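Local structure of alpha-fucosidase (Bifidobacterium bifidum, 2EAB) at residues 24-29 and 48-53; 44-49 and 62-67; 157-162 and 166-171. The protein probably releases alpha-1,2-linked L-fucose from glycans by hydrolysis, the chain here being the catalytic part of a longer, membrane-associated protein. All blocks are in the same frame, centred on the assembly; numbering follows the deposited sequence.

Contact 1 (24-29 and 48-53); sequences QPASQT and QQTTLP
Thr50, near the end of helix 42-50, meets Ala26 and Thr29 through two separate branches, and its CA comes within 5.1 Å of that of Ala26. With chi1 at 71°, OG1 lies between the backbone N and the carbonyl carbon, from where it both turns back to the carbonyl of Arg46 as a hydrogen bond and meets the Ala26 methyl, OG1 to CB of Ala26 being a tight 3.2 Å. The other branch, CG2, rests against Thr29, 3.8 Å from its CB and 3.7 Å from its O. The two threonine side chains slide past each other in opposite directions, methyl against methyl. This leaves the hydroxyl of Thr29 to its own loop: OG1 donates to Pro25 O at 2.8 Å, above the carbonyl plane and on the face opposite Gln28 N, and receives Gln24 NE2 at 2.9 Å in a nearly straight bond (174°). Arg158 also bonds this hydroxyl. A valine in place of Thr29 would probably leave Pro25 O without its second donor, and the Gln24 amide and Arg158 each without one acceptor. Thr51, the first residue to leave helical geometry, adds its CG2 at 4.2 Å from Ala26 CB, while its hydroxyl bonds the carbonyl of Trp47. Leu52 and Pro53 then carry the chain into strand 52-55, where both lie on Leu160. The result is a helix-to-strand junction packed against a short 3-10 turn, within the N-terminal beta-sandwich domain that family 95 enzymes have in common with family 65.

Contact 2 (44-49 and 62-67); sequences NNRWQQ and TVWGEV
Trp47 and Thr62 share the hydrogen bond that joins helix 42-50 to strand 59-63. The indole NE1 donates to Thr62 OG1 at 2.8 Å with an angle of 164°, and the hydroxyl sits at the ring edge, in the indole plane. Trp47 CG is anti to the backbone N (chi1 172°), which carries the indole away from the helix to the strand. The Thr62 side chain stands well off a staggered rotamer, with chi1 at only 27°, and Thr62 CB also comes close to Trp47 NE1, at 3.4 Å.

Apolar contact centres on the second tryptophan. The six-membered ring of Trp64 reaches the helix backbone at Trp47: CZ2 lies 3.6 Å from Trp47 CB, and CH2 is 3.7 Å from Trp47 N. The two indoles meet obliquely, the centroids of their five-membered rings 5.9 Å apart. Beyond them, the aliphatic part of Arg46 crosses the far end of the Trp64 ring, Arg46 CG standing 3.8 Å from Trp64 CZ3, before bends at chi2 and chi3 turn the guanidinium elsewhere.

Helix 42-50 here packs on the end of strand 59-63, next to the outermost strand 52-55 of the seven-stranded antiparallel sheet in the N-terminal beta-sandwich domain. Strand 69-76 supplies the next partner, Thr73 OG1, which takes the NE1 of Trp64.

Within the helix, on the side turned from the strand, polar side chains bond to one another. Asn45 OD1 accepts two amides, from Gln48 NE2 at 3.0 Å in the carbonyl plane on a lone pair and from Gln49 NE2 at 2.9 Å, tilted slightly from that plane.

Contact 3 (157-162 and 166-171); sequences RRDLNL and KADVTF
Asp159 and Asp168 face each other across an antiparallel hairpin, their backbones exchanging two hydrogen bonds and their carboxylates turned 60° apart. Asp159 OD1 lies only 2.5 Å from Asp168 OD2, a closeness likely to raise the pKa of at least one acid. Asp159 arrives here because chi1, 71°, tucks its CG between the backbone N and the carbonyl carbon. Lys166 NZ makes a salt bridge of 2.7 Å to Asp168 OD1 on its syn side, and Glu181 and Asp11 also hold that ammonium. A water accepts a hydrogen bond from Asn161 ND2 at 2.8 Å and donates one to Asp168 OD2; Asp17 also accepts from ND2, and Asn161 OD1 accepts from Lys164 N. Arg157 NE offers Asp159 OD2 a long salt bridge, 3.6 Å, while Thr170 CG2 lies over one face of its guanidinium.

Elsewhere the backbone is paired: Arg157 with Thr170 and Asn161 with Lys166 each exchange two bonds, the longest being Lys166 N to Asn161 O, 3.3 Å. On the opposite face, Leu160 CD1 touches Ala167 CB at 3.9 Å, and Arg158 NE donates to Gln24 O and NH2 to Thr50 O, with Tyr22 in cation-pi contact.

Strand 19-22 flanks the hairpin on the 156-161 side and strand 176-185 on the other, while helix 365-386 covers Leu160 through Tyr378 and Tyr381.

All three contacts lie in the N-terminal sandwich domain and are largely buried, yet their chemistry follows their place in it. Contacts 1 and 2 share helix 42-50 and reach neighbouring strands of the seven-stranded sheet; the first is a close meeting of small side chains without a bond between the segments, the second of indoles and one side-chain bond. Contact 3 belongs to the nine-stranded sheet, is held mainly by backbone bonds, and gathers Arg157, Asp159, Lys166 and Asp168 on one face, partly exposed at Arg157 and Asp168. Arg158, buried on the other, joins it to contact 1, while Val63 and Gly65 of contact 2 pack on Ala167 and Val169, bringing the two sheets together.

Contact 1 (24-29 and 48-53)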
loop_
_atom_site.group_PDB
_atom_site.type_symbol
_atom_site.label_atom_id
_atom_site.label_comp_id
_atom_site.label_asym_id
_atom_site.label_seq_id
_atom_site.Cartn_x
_atom_site.Cartn_y
_atom_site.Cartn_z
ATOM N N GLN A 24 -18.962 -0.335 -23.651
ATOM C CA GLN A 24 -20.033 -1.241 -23.234
ATOM C C GLN A 24 -20.051 -1.386 -21.709
ATOM O O GLN A 24 -19.027 -1.143 -21.058
ATOM C CB GLN A 24 -19.892 -2.605 -23.928
ATOM C CG GLN A 24 -18.736 -3.474 -23.434
ATOM C CD GLN A 24 -17.364 -2.935 -23.804
ATOM O OE1 GLN A 24 -17.108 -2.577 -24.957
ATOM N NE2 GLN A 24 -16.465 -2.894 -22.823
ATOM N N PRO A 25 -21.219 -1.747 -21.132
ATOM C CA PRO A 25 -21.333 -1.997 -19.687
ATOM C C PRO A 25 -20.382 -3.063 -19.159
ATOM O O PRO A 25 -19.846 -3.861 -19.925
ATOM C CB PRO A 25 -22.775 -2.504 -19.526
ATOM C CG PRO A 25 -23.258 -2.805 -20.903
ATOM C CD PRO A 25 -22.519 -1.895 -21.810
ATOM N N ALA A 26 -20.203 -3.081 -17.839
ATOM C CA ALA A 26 -19.401 -4.106 -17.173
ATOM C C ALA A 26 -19.811 -5.518 -17.595
ATOM O O ALA A 26 -18.956 -6.352 -17.877
ATOM C CB ALA A 26 -19.488 -3.953 -15.658
ATOM N N SER A 27 -21.120 -5.771 -17.655
ATOM C CA SER A 27 -21.654 -7.088 -18.023
ATOM C C SER A 27 -21.204 -7.574 -19.402
ATOM O O SER A 27 -21.214 -8.777 -19.669
ATOM C CB SER A 27 -23.182 -7.084 -17.962
ATOM O OG SER A 27 -23.724 -6.172 -18.899
ATOM N N GLN A 28 -20.810 -6.637 -20.265
ATOM C CA GLN A 28 -20.396 -6.953 -21.632
ATOM C C GLN A 28 -18.897 -6.748 -21.862
ATOM O O GLN A 28 -18.418 -6.819 -22.997
ATOM C CB GLN A 28 -21.201 -6.123 -22.635
ATOM C CG GLN A 28 -22.690 -6.442 -22.661
ATOM C CD GLN A 28 -23.443 -5.645 -23.711
ATOM O OE1 GLN A 28 -23.205 -4.450 -23.895
ATOM N NE2 GLN A 28 -24.364 -6.304 -24.404
ATOM N N THR A 29 -18.164 -6.500 -20.777
ATOM C CA THR A 29 -16.730 -6.248 -20.830
ATOM C C THR A 29 -15.972 -7.544 -20.541
ATOM O O THR A 29 -16.421 -8.361 -19.733
ATOM C CB THR A 29 -16.338 -5.132 -19.826
ATOM O OG1 THR A 29 -17.066 -3.937 -20.131
ATOM C CG2 THR A 29 -14.845 -4.830 -19.870
ATOM N N GLN A 48 -14.750 -7.856 -10.270
ATOM C CA GLN A 48 -13.337 -7.527 -10.052
ATOM C C GLN A 48 -12.601 -7.163 -11.331
ATOM O O GLN A 48 -11.598 -6.450 -11.281
ATOM C CB GLN A 48 -12.593 -8.655 -9.330
ATOM C CG GLN A 48 -12.398 -9.909 -10.158
ATOM C CD GLN A 48 -11.457 -10.900 -9.516
ATOM O OE1 GLN A 48 -10.693 -10.562 -8.606
ATOM N NE2 GLN A 48 -11.488 -12.132 -10.003
ATOM N N GLN A 49 -13.092 -7.643 -12.473
ATOM C CA GLN A 49 -12.384 -7.440 -13.740
ATOM C C GLN A 49 -12.857 -6.229 -14.534
ATOM O O GLN A 49 -12.138 -5.755 -15.417
ATOM C CB GLN A 49 -12.447 -8.697 -14.619
ATOM C CG GLN A 49 -11.852 -9.930 -13.960
ATOM C CD GLN A 49 -11.358 -10.982 -14.941
ATOM O OE1 GLN A 49 -10.964 -10.673 -16.073
ATOM N NE2 GLN A 49 -11.346 -12.231 -14.496
ATOM N N THR A 50 -14.053 -5.734 -14.230
ATOM C CA THR A 50 -14.722 -4.809 -15.152
ATOM C C THR A 50 -15.271 -3.505 -14.568
ATOM O O THR A 50 -15.529 -2.572 -15.326
ATOM C CB THR A 50 -15.878 -5.500 -15.931
ATOM O OG1 THR A 50 -16.957 -5.766 -15.035
ATOM C CG2 THR A 50 -15.431 -6.803 -16.579
ATOM N N THR A 51 -15.471 -3.433 -13.252
ATOM C CA THR A 51 -16.104 -2.256 -12.660
ATOM C C THR A 51 -15.091 -1.157 -12.338
ATOM O O THR A 51 -13.892 -1.413 -12.232
ATOM C CB THR A 51 -16.931 -2.615 -11.404
ATOM O OG1 THR A 51 -16.056 -3.109 -10.382
ATOM C CG2 THR A 51 -17.998 -3.661 -11.735
ATOM N N LEU A 52 -15.585 0.067 -12.184
ATOM C CA LEU A 52 -14.705 1.222 -12.047
ATOM C C LEU A 52 -14.839 1.855 -10.669
ATOM O O LEU A 52 -15.931 2.253 -10.272
ATOM C CB LEU A 52 -14.963 2.235 -13.169
ATOM C CG LEU A 52 -14.586 1.741 -14.571
ATOM C CD1 LEU A 52 -15.102 2.680 -15.655
ATOM C CD2 LEU A 52 -13.073 1.551 -14.687
ATOM N N PRO A 53 -13.722 1.908 -9.917
ATOM C CA PRO A 53 -13.735 2.343 -8.530
ATOM C C PRO A 53 -13.610 3.845 -8.314
ATOM O O PRO A 53 -12.924 4.546 -9.066
ATOM C CB PRO A 53 -12.504 1.645 -7.952
ATOM C CG PRO A 53 -11.539 1.635 -9.082
ATOM C CD PRO A 53 -12.374 1.475 -10.334
#

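Contact 2 (44-49 and 62-67)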
loop_
_atom_site.group_PDB
_atom_site.type_symbol
_atom_site.label_atom_id
_atom_site.label_comp_id
_atom_site.label_asym_id
_atom_site.label_seq_id
_atom_site.Cartn_x
_atom_site.Cartn_y
_atom_site.Cartn_z
ATOM N N ASN A 44 -19.283 -12.278 -9.269
ATOM C CA ASN A 44 -18.197 -11.724 -8.468
ATOM C C ASN A 44 -16.936 -11.538 -9.303
ATOM O O ASN A 44 -16.238 -10.525 -9.176
ATOM C CB ASN A 44 -17.908 -12.611 -7.258
ATOM C CG ASN A 44 -19.032 -12.600 -6.238
ATOM O OD1 ASN A 44 -19.821 -11.659 -6.170
ATOM N ND2 ASN A 44 -19.096 -13.649 -5.424
ATOM N N ASN A 45 -16.644 -12.507 -10.164
ATOM C CA ASN A 45 -15.518 -12.361 -11.070
ATOM C C ASN A 45 -15.697 -11.182 -12.023
ATOM O O ASN A 45 -14.744 -10.440 -12.291
ATOM C CB ASN A 45 -15.269 -13.631 -11.872
ATOM C CG ASN A 45 -14.094 -13.479 -12.812
ATOM O OD1 ASN A 45 -12.966 -13.262 -12.371
ATOM N ND2 ASN A 45 -14.361 -13.536 -14.113
ATOM N N ARG A 46 -16.911 -11.004 -12.541
ATOM C CA ARG A 46 -17.185 -9.863 -13.404
ATOM C C ARG A 46 -16.906 -8.558 -12.661
ATOM O O ARG A 46 -16.293 -7.640 -13.217
ATOM C CB ARG A 46 -18.621 -9.887 -13.941
ATOM C CG ARG A 46 -18.901 -8.825 -15.010
ATOM C CD ARG A 46 -18.402 -9.240 -16.393
ATOM N NE ARG A 46 -19.142 -10.381 -16.936
ATOM C CZ ARG A 46 -18.823 -11.023 -18.059
ATOM N NH1 ARG A 46 -17.779 -10.642 -18.787
ATOM N NH2 ARG A 46 -19.558 -12.052 -18.456
ATOM N N TRP A 47 -17.346 -8.483 -11.405
ATOM C CA TRP A 47 -17.106 -7.299 -10.580
ATOM C C TRP A 47 -15.621 -6.901 -10.583
ATOM O O TRP A 47 -15.269 -5.745 -10.862
ATOM C CB TRP A 47 -17.593 -7.511 -9.133
ATOM C CG TRP A 47 -17.159 -6.368 -8.255
ATOM C CD1 TRP A 47 -17.794 -5.176 -8.092
ATOM C CD2 TRP A 47 -15.958 -6.294 -7.469
ATOM N NE1 TRP A 47 -17.076 -4.365 -7.241
ATOM C CE2 TRP A 47 -15.942 -5.026 -6.850
ATOM C CE3 TRP A 47 -14.907 -7.184 -7.213
ATOM C CZ2 TRP A 47 -14.902 -4.618 -6.005
ATOM C CZ3 TRP A 47 -13.871 -6.778 -6.376
ATOM C CH2 TRP A 47 -13.880 -5.507 -5.782
ATOM N N GLN A 48 -14.750 -7.856 -10.270
ATOM C CA GLN A 48 -13.337 -7.527 -10.052
ATOM C C GLN A 48 -12.601 -7.163 -11.331
ATOM O O GLN A 48 -11.598 -6.450 -11.281
ATOM C CB GLN A 48 -12.593 -8.655 -9.330
ATOM C CG GLN A 48 -12.398 -9.909 -10.158
ATOM C CD GLN A 48 -11.457 -10.900 -9.516
ATOM O OE1 GLN A 48 -10.693 -10.562 -8.606
ATOM N NE2 GLN A 48 -11.488 -12.132 -10.003
ATOM N N GLN A 49 -13.092 -7.643 -12.473
ATOM C CA GLN A 49 -12.384 -7.440 -13.740
ATOM C C GLN A 49 -12.857 -6.229 -14.534
ATOM O O GLN A 49 -12.138 -5.755 -15.417
ATOM C CB GLN A 49 -12.447 -8.697 -14.619
ATOM C CG GLN A 49 -11.852 -9.930 -13.960
ATOM C CD GLN A 49 -11.358 -10.982 -14.941
ATOM O OE1 GLN A 49 -10.964 -10.673 -16.073
ATOM N NE2 GLN A 49 -11.346 -12.231 -14.496
ATOM N N THR A 62 -18.033 0.955 -6.826
ATOM C CA THR A 62 -17.521 0.368 -8.056
ATOM C C THR A 62 -18.680 0.295 -9.045
ATOM O O THR A 62 -19.675 -0.400 -8.808
ATOM C CB THR A 62 -16.850 -1.013 -7.837
ATOM O OG1 THR A 62 -17.403 -1.655 -6.680
ATOM C CG2 THR A 62 -15.336 -0.858 -7.655
ATOM N N VAL A 63 -18.547 1.052 -10.131
ATOM C CA VAL A 63 -19.639 1.317 -11.065
ATOM C C VAL A 63 -19.678 0.282 -12.178
ATOM O O VAL A 63 -18.667 0.024 -12.834
ATOM C CB VAL A 63 -19.494 2.724 -11.688
ATOM C CG1 VAL A 63 -20.639 3.022 -12.655
ATOM C CG2 VAL A 63 -19.431 3.773 -10.598
ATOM N N TRP A 64 -20.860 -0.294 -12.395
ATOM C CA TRP A 64 -21.046 -1.270 -13.465
ATOM C C TRP A 64 -21.441 -0.607 -14.795
ATOM O O TRP A 64 -20.998 -1.029 -15.858
ATOM C CB TRP A 64 -22.084 -2.321 -13.055
ATOM C CG TRP A 64 -21.676 -3.198 -11.892
ATOM C CD1 TRP A 64 -21.484 -2.812 -10.590
ATOM C CD2 TRP A 64 -21.435 -4.611 -11.926
ATOM N NE1 TRP A 64 -21.129 -3.893 -9.821
ATOM C CE2 TRP A 64 -21.092 -5.010 -10.612
ATOM C CE3 TRP A 64 -21.465 -5.578 -12.940
ATOM C CZ2 TRP A 64 -20.792 -6.333 -10.285
ATOM C CZ3 TRP A 64 -21.164 -6.896 -12.613
ATOM C CH2 TRP A 64 -20.829 -7.259 -11.296
ATOM N N GLY A 65 -22.267 0.431 -14.722
ATOM C CA GLY A 65 -22.723 1.138 -15.919
ATOM C C GLY A 65 -23.731 0.357 -16.741
ATOM O O GLY A 65 -23.765 0.477 -17.970
ATOM N N GLU A 66 -24.551 -0.450 -16.073
ATOM C CA GLU A 66 -25.586 -1.215 -16.766
ATOM C C GLU A 66 -26.681 -0.297 -17.283
ATOM O O GLU A 66 -26.978 0.728 -16.680
ATOM C CB GLU A 66 -26.163 -2.306 -15.864
ATOM C CG GLU A 66 -25.118 -3.284 -15.323
ATOM C CD GLU A 66 -24.332 -3.983 -16.417
ATOM O OE1 GLU A 66 -24.948 -4.392 -17.427
ATOM O OE2 GLU A 66 -23.096 -4.123 -16.271
ATOM N N VAL A 67 -27.281 -0.677 -18.408
ATOM C CA VAL A 67 -28.268 0.172 -19.073
ATOM C C VAL A 67 -29.541 0.335 -18.235
ATOM O O VAL A 67 -29.929 1.455 -17.901
ATOM C CB VAL A 67 -28.595 -0.335 -20.503
ATOM C CG1 VAL A 67 -29.803 0.396 -21.086
ATOM C CG2 VAL A 67 -27.391 -0.166 -21.418
#

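Contact 3 (157-162 and 166-171)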
loop_
_atom_site.group_PDB
_atom_site.type_symbol
_atom_site.label_atom_id
_atom_site.label_comp_id
_atom_site.label_asym_id
_atom_site.label_seq_id
_atom_site.Cartn_x
_atom_site.Cartn_y
_atom_site.Cartn_z
ATOM N N ARG A 157 -21.125 5.078 -23.614
ATOM C CA ARG A 157 -19.786 5.131 -23.049
ATOM C C ARG A 157 -19.855 5.122 -21.526
ATOM O O ARG A 157 -20.725 5.755 -20.935
ATOM C CB ARG A 157 -19.023 6.366 -23.541
ATOM C CG ARG A 157 -17.525 6.311 -23.254
ATOM C CD ARG A 157 -16.819 7.608 -23.619
ATOM N NE ARG A 157 -17.254 8.728 -22.789
ATOM C CZ ARG A 157 -17.904 9.797 -23.241
ATOM N NH1 ARG A 157 -18.198 9.915 -24.531
ATOM N NH2 ARG A 157 -18.255 10.761 -22.400
ATOM N N ARG A 158 -18.942 4.384 -20.901
ATOM C CA ARG A 158 -18.691 4.532 -19.473
ATOM C C ARG A 158 -17.219 4.860 -19.285
ATOM O O ARG A 158 -16.362 4.371 -20.025
ATOM C CB ARG A 158 -19.105 3.287 -18.679
ATOM C CG ARG A 158 -18.274 2.045 -18.943
ATOM C CD ARG A 158 -18.889 0.832 -18.277
ATOM N NE ARG A 158 -18.097 -0.371 -18.500
ATOM C CZ ARG A 158 -17.246 -0.898 -17.621
ATOM N NH1 ARG A 158 -17.055 -0.339 -16.430
ATOM N NH2 ARG A 158 -16.583 -1.995 -17.939
ATOM N N ASP A 159 -16.935 5.718 -18.315
ATOM C CA ASP A 159 -15.560 6.111 -18.069
ATOM C C ASP A 159 -15.283 6.371 -16.600
ATOM O O ASP A 159 -16.198 6.530 -15.782
ATOM C CB ASP A 159 -15.173 7.334 -18.920
ATOM C CG ASP A 159 -15.841 8.610 -18.452
ATOM O OD1 ASP A 159 -15.554 9.058 -17.321
ATOM O OD2 ASP A 159 -16.642 9.173 -19.222
ATOM N N LEU A 160 -13.996 6.396 -16.284
ATOM C CA LEU A 160 -13.508 6.857 -15.002
ATOM C C LEU A 160 -12.528 7.975 -15.290
ATOM O O LEU A 160 -11.493 7.759 -15.918
ATOM C CB LEU A 160 -12.835 5.724 -14.227
ATOM C CG LEU A 160 -12.397 6.037 -12.791
ATOM C CD1 LEU A 160 -13.591 6.356 -11.899
ATOM C CD2 LEU A 160 -11.601 4.878 -12.213
ATOM N N ASN A 161 -12.895 9.173 -14.855
ATOM C CA ASN A 161 -12.059 10.342 -15.032
ATOM C C ASN A 161 -11.129 10.448 -13.831
ATOM O O ASN A 161 -11.532 10.905 -12.759
ATOM C CB ASN A 161 -12.922 11.598 -15.175
ATOM C CG ASN A 161 -12.116 12.821 -15.558
ATOM O OD1 ASN A 161 -10.931 12.929 -15.244
ATOM N ND2 ASN A 161 -12.766 13.760 -16.239
ATOM N N LEU A 162 -9.886 10.015 -14.023
ATOM C CA LEU A 162 -8.909 9.996 -12.940
ATOM C C LEU A 162 -8.542 11.405 -12.499
ATOM O O LEU A 162 -8.187 11.625 -11.344
ATOM C CB LEU A 162 -7.638 9.242 -13.349
ATOM C CG LEU A 162 -7.746 7.814 -13.883
ATOM C CD1 LEU A 162 -6.348 7.260 -14.116
ATOM C CD2 LEU A 162 -8.529 6.913 -12.935
ATOM N N LYS A 166 -14.142 11.098 -10.771
ATOM C CA LYS A 166 -15.542 10.732 -10.933
ATOM C C LYS A 166 -15.725 9.710 -12.043
ATOM O O LYS A 166 -14.907 9.618 -12.964
ATOM C CB LYS A 166 -16.405 11.976 -11.182
ATOM C CG LYS A 166 -16.163 12.671 -12.516
ATOM C CD LYS A 166 -16.709 14.093 -12.500
ATOM C CE LYS A 166 -16.832 14.667 -13.902
ATOM N NZ LYS A 166 -18.057 14.162 -14.592
ATOM N N ALA A 167 -16.795 8.929 -11.925
ATOM C CA ALA A 167 -17.173 7.947 -12.932
ATOM C C ALA A 167 -18.398 8.448 -13.684
ATOM O O ALA A 167 -19.294 9.049 -13.090
ATOM C CB ALA A 167 -17.460 6.600 -12.282
ATOM N N ASP A 168 -18.423 8.198 -14.989
ATOM C CA ASP A 168 -19.500 8.672 -15.851
ATOM C C ASP A 168 -20.100 7.526 -16.658
ATOM O O ASP A 168 -19.408 6.563 -16.991
ATOM C CB ASP A 168 -18.983 9.755 -16.805
ATOM C CG ASP A 168 -18.171 10.834 -16.099
ATOM O OD1 ASP A 168 -18.754 11.625 -15.336
ATOM O OD2 ASP A 168 -16.945 10.904 -16.322
ATOM N N VAL A 169 -21.395 7.639 -16.953
ATOM C CA VAL A 169 -22.077 6.732 -17.880
ATOM C C VAL A 169 -22.995 7.562 -18.770
ATOM O O VAL A 169 -23.652 8.488 -18.297
ATOM C CB VAL A 169 -22.926 5.642 -17.156
ATOM C CG1 VAL A 169 -23.534 4.662 -18.163
ATOM C CG2 VAL A 169 -22.106 4.881 -16.110
ATOM N N THR A 170 -23.010 7.239 -20.059
ATOM C CA THR A 170 -23.935 7.865 -21.000
ATOM C C THR A 170 -24.373 6.866 -22.065
ATOM O O THR A 170 -23.610 5.987 -22.452
ATOM C CB THR A 170 -23.346 9.157 -21.639
ATOM O OG1 THR A 170 -24.354 9.807 -22.423
ATOM C CG2 THR A 170 -22.128 8.858 -22.520
ATOM N N PHE A 171 -25.618 7.002 -22.515
ATOM C CA PHE A 171 -26.140 6.208 -23.625
ATOM C C PHE A 171 -27.433 6.812 -24.139
ATOM O O PHE A 171 -28.087 7.583 -23.438
ATOM C CB PHE A 171 -26.358 4.741 -23.223
ATOM C CG PHE A 171 -27.270 4.557 -22.042
ATOM C CD1 PHE A 171 -28.655 4.523 -22.207
ATOM C CD2 PHE A 171 -26.744 4.406 -20.761
ATOM C CE1 PHE A 171 -29.500 4.351 -21.121
ATOM C CE2 PHE A 171 -27.585 4.230 -19.663
ATOM C CZ PHE A 171 -28.967 4.203 -19.844
HETATM O O HOH W 1 -15.520 13.281 -16.771
#